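Local structure of cytochrome P450 monooxygenase (Rhodococcus sp. ECU0066, 6KBH) at residues 80-85 against 364-369; 319-324 against 371-376. The protein probably oxidises substrates at a heme, as a self-sufficient cytochrome P450 that carries its own FMN and [2Fe-2S] electron-transfer centres on the same chain. All blocks are in the same frame, centred on the assembly; numbering follows the deposited sequence.

Interaction 1 of 2, residues 80-85 against 364-369; sequences RYEDVK and ERHFIS
Tyr81, in the first turn of helix 81-89, and His366, in the loop 364-369, bring the two backbones nearest, their CA atoms 7.0 Å apart. With its CG anti to the backbone N (chi1 167°), the Tyr81 ring is carried over to the loop, where two aromatic side chains meet the same face. His366 lies along it as an offset stack, centroids 4.1 Å apart and planes tilted by 28°. Phe367 turns an edge toward that face in a T-shaped pair, its ring centroid 5.5 Å from that of Tyr81. His366 and Phe367 also touch one another, His366 CD2 sitting 3.6 Å above the middle of the Phe367 ring, which closes a three-membered aromatic cluster. At the solvent-facing margin, Arg80 occupies the N-cap position and packs its guanidinium against that of Arg365, the planes 67° apart; Arg80 NH1 is bonded to Arg62 O, which should ease the approach of like charges. Asp363 ties the two segments together, accepting from Tyr81 N and Arg365 N, while Asp382 O anchors the Tyr81 hydroxyl. Within the fold, Tyr81 and Val84 pack on Ala360 of helix 357-360, while Asp83 and Val84 rest on strand 76-78.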
loop_
_atom_site.group_PDB
_atom_site.type_symbol
_atom_site.label_atom_id
_atom_site.label_comp_id
_atom_site.label_asym_id
_atom_site.label_seq_id
_atom_site.Cartn_x
_atom_site.Cartn_y
_atom_site.Cartn_z
ATOM N N ARG A 80 13.308 17.139 8.741
ATOM C CA ARG A 80 12.315 16.386 9.499
ATOM C C ARG A 80 11.050 16.107 8.679
ATOM O O ARG A 80 10.684 16.864 7.776
ATOM C CB ARG A 80 11.976 17.127 10.796
ATOM C CG ARG A 80 13.195 17.239 11.703
ATOM C CD ARG A 80 12.874 17.342 13.182
ATOM N NE ARG A 80 12.467 18.684 13.575
ATOM C CZ ARG A 80 12.731 19.220 14.762
ATOM N NH1 ARG A 80 13.417 18.533 15.665
ATOM N NH2 ARG A 80 12.321 20.449 15.040
ATOM N N TYR A 81 10.371 15.010 9.030
ATOM C CA TYR A 81 9.381 14.385 8.153
ATOM C C TYR A 81 8.116 15.228 8.001
ATOM O O TYR A 81 7.575 15.339 6.892
ATOM C CB TYR A 81 9.068 12.982 8.684
ATOM C CG TYR A 81 7.861 12.274 8.098
ATOM C CD1 TYR A 81 6.586 12.496 8.599
ATOM C CD2 TYR A 81 8.010 11.332 7.085
ATOM C CE1 TYR A 81 5.496 11.845 8.083
ATOM C CE2 TYR A 81 6.916 10.672 6.563
ATOM C CZ TYR A 81 5.663 10.931 7.071
ATOM O OH TYR A 81 4.562 10.285 6.568
ATOM N N GLU A 82 7.622 15.820 9.092
ATOM C CA GLU A 82 6.507 16.756 8.967
ATOM C C GLU A 82 6.854 17.876 7.990
ATOM O O GLU A 82 6.025 18.270 7.162
ATOM C CB GLU A 82 6.143 17.349 10.332
ATOM C CG GLU A 82 5.329 16.476 11.315
ATOM C CD GLU A 82 4.270 15.593 10.662
ATOM O OE1 GLU A 82 3.128 16.068 10.475
ATOM O OE2 GLU A 82 4.568 14.420 10.350
ATOM N N ASP A 83 8.089 18.381 8.059
ATOM C CA ASP A 83 8.466 19.555 7.275
ATOM C C ASP A 83 8.566 19.234 5.788
ATOM O O ASP A 83 8.056 19.988 4.951
ATOM C CB ASP A 83 9.787 20.129 7.791
ATOM C CG ASP A 83 9.605 21.011 9.013
ATOM O OD1 ASP A 83 8.497 21.561 9.195
ATOM O OD2 ASP A 83 10.572 21.157 9.790
ATOM N N VAL A 84 9.235 18.134 5.430
ATOM C CA VAL A 84 9.385 17.840 4.007
ATOM C C VAL A 84 8.072 17.340 3.419
ATOM O O VAL A 84 7.821 17.509 2.220
ATOM C CB VAL A 84 10.540 16.849 3.746
ATOM C CG1 VAL A 84 11.752 17.195 4.586
ATOM C CG2 VAL A 84 10.111 15.437 4.000
ATOM N N LYS A 85 7.209 16.730 4.234
ATOM C CA LYS A 85 5.856 16.461 3.768
ATOM C C LYS A 85 5.105 17.764 3.532
ATOM O O LYS A 85 4.358 17.896 2.554
ATOM C CB LYS A 85 5.100 15.581 4.768
ATOM C CG LYS A 85 3.689 15.235 4.307
ATOM C CD LYS A 85 2.786 14.764 5.438
ATOM C CE LYS A 85 2.932 13.274 5.687
ATOM N NZ LYS A 85 1.812 12.736 6.508
ATOM N N GLU A 364 12.205 10.566 14.141
ATOM C CA GLU A 364 11.599 9.897 15.289
ATOM C C GLU A 364 10.200 10.406 15.585
ATOM O O GLU A 364 9.418 9.702 16.233
ATOM C CB GLU A 364 12.493 10.063 16.523
ATOM C CG GLU A 364 12.173 9.123 17.687
ATOM C CD GLU A 364 12.794 7.746 17.529
ATOM O OE1 GLU A 364 13.891 7.650 16.941
ATOM O OE2 GLU A 364 12.180 6.755 17.979
ATOM N N ARG A 365 9.862 11.605 15.119
ATOM C CA ARG A 365 8.567 12.184 15.435
ATOM C C ARG A 365 7.418 11.471 14.730
ATOM O O ARG A 365 6.283 11.546 15.211
ATOM C CB ARG A 365 8.591 13.676 15.102
ATOM C CG ARG A 365 9.657 14.410 15.909
ATOM C CD ARG A 365 9.899 15.841 15.465
ATOM N NE ARG A 365 10.968 16.451 16.255
ATOM C CZ ARG A 365 10.773 17.081 17.411
ATOM N NH1 ARG A 365 9.548 17.189 17.911
ATOM N NH2 ARG A 365 11.799 17.601 18.070
ATOM N N HIS A 366 7.677 10.766 13.626
ATOM C CA HIS A 366 6.617 10.049 12.917
ATOM C C HIS A 366 6.724 8.532 12.995
ATOM O O HIS A 366 5.704 7.868 13.183
ATOM C CB HIS A 366 6.567 10.462 11.443
ATOM C CG HIS A 366 5.387 9.903 10.714
ATOM N ND1 HIS A 366 4.159 10.532 10.690
ATOM C CD2 HIS A 366 5.236 8.756 10.009
ATOM C CE1 HIS A 366 3.309 9.803 9.988
ATOM N NE2 HIS A 366 3.937 8.721 9.566
ATOM N N PHE A 367 7.910 7.953 12.839
ATOM C CA PHE A 367 8.105 6.527 13.051
ATOM C C PHE A 367 8.754 6.315 14.412
ATOM O O PHE A 367 9.226 7.257 15.054
ATOM C CB PHE A 367 8.960 5.907 11.941
ATOM C CG PHE A 367 8.482 6.227 10.547
ATOM C CD1 PHE A 367 7.533 5.430 9.925
ATOM C CD2 PHE A 367 9.006 7.303 9.847
ATOM C CE1 PHE A 367 7.098 5.711 8.644
ATOM C CE2 PHE A 367 8.576 7.589 8.563
ATOM C CZ PHE A 367 7.621 6.790 7.960
ATOM N N ILE A 368 8.764 5.061 14.866
ATOM C CA ILE A 368 9.295 4.720 16.186
ATOM C C ILE A 368 10.313 3.600 16.046
ATOM O O ILE A 368 10.073 2.616 15.341
ATOM C CB ILE A 368 8.170 4.350 17.190
ATOM C CG1 ILE A 368 7.350 3.166 16.690
ATOM C CG2 ILE A 368 7.268 5.558 17.433
ATOM C CD1 ILE A 368 6.209 2.792 17.640
ATOM N N SER A 369 11.460 3.760 16.702
ATOM C CA SER A 369 12.583 2.831 16.546
ATOM C C SER A 369 12.890 2.614 15.057
ATOM O O SER A 369 12.673 1.551 14.473
ATOM C CB SER A 369 12.308 1.525 17.310
ATOM O OG SER A 369 12.156 1.765 18.714
#

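Interaction 2 of 2, residues 319-324 against 371-376; sequences VEECLR and DDFDIR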
loop_
_atom_site.group_PDB
_atom_site.type_symbol
_atom_site.label_atom_id
_atom_site.label_comp_id
_atom_site.label_asym_id
_atom_site.label_seq_id
_atom_site.Cartn_x
_atom_site.Cartn_y
_atom_site.Cartn_z
ATOM N N VAL A 319 9.061 -4.798 1.133
ATOM C CA VAL A 319 9.610 -3.844 0.182
ATOM C C VAL A 319 9.221 -2.419 0.540
ATOM O O VAL A 319 9.891 -1.475 0.114
ATOM C CB VAL A 319 9.176 -4.203 -1.256
ATOM C CG1 VAL A 319 9.335 -5.699 -1.502
ATOM C CG2 VAL A 319 7.754 -3.756 -1.523
ATOM N N GLU A 320 8.168 -2.233 1.340
ATOM C CA GLU A 320 7.829 -0.895 1.810
ATOM C C GLU A 320 8.770 -0.442 2.921
ATOM O O GLU A 320 9.163 0.730 2.968
ATOM C CB GLU A 320 6.377 -0.851 2.290
ATOM C CG GLU A 320 5.358 -1.006 1.175
ATOM C CD GLU A 320 5.308 0.203 0.254
ATOM O OE1 GLU A 320 5.260 1.342 0.763
ATOM O OE2 GLU A 320 5.326 0.013 -0.980
ATOM N N GLU A 321 9.141 -1.353 3.825
ATOM C CA GLU A 321 10.090 -0.992 4.870
ATOM C C GLU A 321 11.467 -0.711 4.284
ATOM O O GLU A 321 12.184 0.177 4.763
ATOM C CB GLU A 321 10.165 -2.098 5.921
ATOM C CG GLU A 321 11.128 -1.830 7.083
ATOM C CD GLU A 321 10.663 -0.728 8.025
ATOM O OE1 GLU A 321 9.643 -0.070 7.738
ATOM O OE2 GLU A 321 11.310 -0.540 9.077
ATOM N N CYS A 322 11.852 -1.458 3.249
ATOM C CA CYS A 322 13.102 -1.166 2.558
ATOM C C CYS A 322 13.063 0.214 1.915
ATOM O O CYS A 322 14.035 0.974 2.003
ATOM C CB CYS A 322 13.385 -2.239 1.507
ATOM S SG CYS A 322 13.752 -3.872 2.184
ATOM N N LEU A 323 11.941 0.560 1.273
ATOM C CA LEU A 323 11.821 1.874 0.646
ATOM C C LEU A 323 11.868 2.995 1.675
ATOM O O LEU A 323 12.380 4.082 1.382
ATOM C CB LEU A 323 10.532 1.952 -0.172
ATOM C CG LEU A 323 10.527 1.092 -1.435
ATOM C CD1 LEU A 323 9.106 0.895 -1.965
ATOM C CD2 LEU A 323 11.442 1.675 -2.508
ATOM N N ARG A 324 11.330 2.759 2.873
ATOM C CA ARG A 324 11.505 3.714 3.961
ATOM C C ARG A 324 12.946 3.720 4.450
ATOM O O ARG A 324 13.574 4.778 4.563
ATOM C CB ARG A 324 10.557 3.382 5.114
ATOM C CG ARG A 324 10.611 4.381 6.260
ATOM C CD ARG A 324 10.051 3.794 7.541
ATOM N NE ARG A 324 10.863 2.682 8.029
ATOM C CZ ARG A 324 11.867 2.805 8.891
ATOM N NH1 ARG A 324 12.190 3.998 9.373
ATOM N NH2 ARG A 324 12.548 1.733 9.276
ATOM N N ASP A 371 15.710 3.425 12.861
ATOM C CA ASP A 371 16.855 2.844 12.191
ATOM C C ASP A 371 16.840 1.330 12.294
ATOM O O ASP A 371 17.723 0.666 11.742
ATOM C CB ASP A 371 18.120 3.466 12.776
ATOM C CG ASP A 371 18.075 4.986 12.718
ATOM O OD1 ASP A 371 17.724 5.530 11.645
ATOM O OD2 ASP A 371 18.354 5.641 13.743
ATOM N N ASP A 372 15.835 0.785 12.976
ATOM C CA ASP A 372 15.546 -0.638 12.931
ATOM C C ASP A 372 14.855 -0.987 11.618
ATOM O O ASP A 372 14.042 -0.217 11.096
ATOM C CB ASP A 372 14.664 -1.049 14.113
ATOM C CG ASP A 372 15.191 -0.537 15.440
ATOM O OD1 ASP A 372 15.037 0.671 15.716
ATOM O OD2 ASP A 372 15.749 -1.346 16.211
ATOM N N PHE A 373 15.192 -2.152 11.085
ATOM C CA PHE A 373 14.640 -2.646 9.832
ATOM C C PHE A 373 13.545 -3.645 10.201
ATOM O O PHE A 373 13.828 -4.783 10.583
ATOM C CB PHE A 373 15.756 -3.251 8.985
ATOM C CG PHE A 373 15.286 -4.037 7.802
ATOM C CD1 PHE A 373 14.346 -3.519 6.927
ATOM C CD2 PHE A 373 15.822 -5.286 7.542
ATOM C CE1 PHE A 373 13.932 -4.246 5.830
ATOM C CE2 PHE A 373 15.415 -6.014 6.449
ATOM C CZ PHE A 373 14.469 -5.495 5.592
ATOM N N ASP A 374 12.290 -3.201 10.111
ATOM C CA ASP A 374 11.133 -3.928 10.643
ATOM C C ASP A 374 10.092 -4.072 9.538
ATOM O O ASP A 374 9.306 -3.152 9.303
ATOM C CB ASP A 374 10.553 -3.193 11.850
ATOM C CG ASP A 374 9.299 -3.856 12.402
ATOM O OD1 ASP A 374 8.948 -4.977 11.972
ATOM O OD2 ASP A 374 8.648 -3.238 13.269
ATOM N N ILE A 375 10.060 -5.227 8.870
ATOM C CA ILE A 375 9.238 -5.305 7.662
ATOM C C ILE A 375 7.750 -5.416 7.995
ATOM O O ILE A 375 6.904 -5.019 7.188
ATOM C CB ILE A 375 9.726 -6.446 6.751
ATOM C CG1 ILE A 375 9.306 -7.809 7.276
ATOM C CG2 ILE A 375 11.230 -6.401 6.600
ATOM C CD1 ILE A 375 10.088 -8.892 6.641
ATOM N N ARG A 376 7.396 -5.948 9.170
ATOM C CA ARG A 376 5.996 -5.931 9.586
ATOM C C ARG A 376 5.568 -4.599 10.183
ATOM O O ARG A 376 4.445 -4.506 10.689
ATOM C CB ARG A 376 5.669 -7.070 10.566
ATOM C CG ARG A 376 5.793 -8.456 9.955
ATOM C CD ARG A 376 6.194 -9.482 10.996
ATOM N NE ARG A 376 6.141 -10.854 10.493
ATOM C CZ ARG A 376 7.107 -11.744 10.690
ATOM N NH1 ARG A 376 8.177 -11.394 11.384
ATOM N NH2 ARG A 376 7.003 -12.981 10.218
#
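Glu321 and Asp374 make the one clear hydrogen bond between residues 319-324 and 371-376: Asp374 N points at Glu321 OE2 across 3.0 Å, nearly straight at 163°. The same oxygen receives Arg324 NH2 at 2.6 Å from the other face of the carboxylate, and Arg324 NE meets Glu321 OE1 at 3.0 Å. This is a side-on, two-nitrogen grip between residues one helical turn apart; the arginine chain bends at chi3 (65°) and the glutamate at chi2 as the two groups meet, and both nitrogens come in from above the carboxylate plane. Beside it, the Phe373 ring packs with CD1 3.6 Å from Glu321 CG and CE1 3.7 Å from Cys322 SG, an oblique sulfur-aromatic contact. Glu321 and Arg324 form the ExxR motif of the P450 K helix, and Arg377, bridged through its NE to OE2 of the buried Glu321 alongside the two hydrogen-bond donors there, is consistent with the third member of the family's E-R-R triad. Further out, Leu370 O and Asn361 O take up Arg324 NH2 and NH1, fixing the rotation of the guanidinium. Leu297 of helix 284-300 touches both Cys322 and Phe373, and Val304 of helix 302-310 packs against Phe373 and Ile375.

How the interactions relate
Both contacts pin the long loop between helices 357-360 and 396-413, which leads to the heme ligand Cys393, but each to a different helix. Interaction 1 fastens its earlier part to helix 81-89 near the surface, through ring stacking with an arginine-lined outer margin. Interaction 2 fastens a later part to helix 315-325, where most of the touching residues are buried and charged groups are satisfied by a network of salt bridges and backbone bonds. The two are joined directly: Phe367 of interaction 1 makes a cation-pi contact with Arg324 of interaction 2, and its CE1 also packs against Arg324 CD at 3.7 Å, linking the aromatic cluster to the ExxR pair.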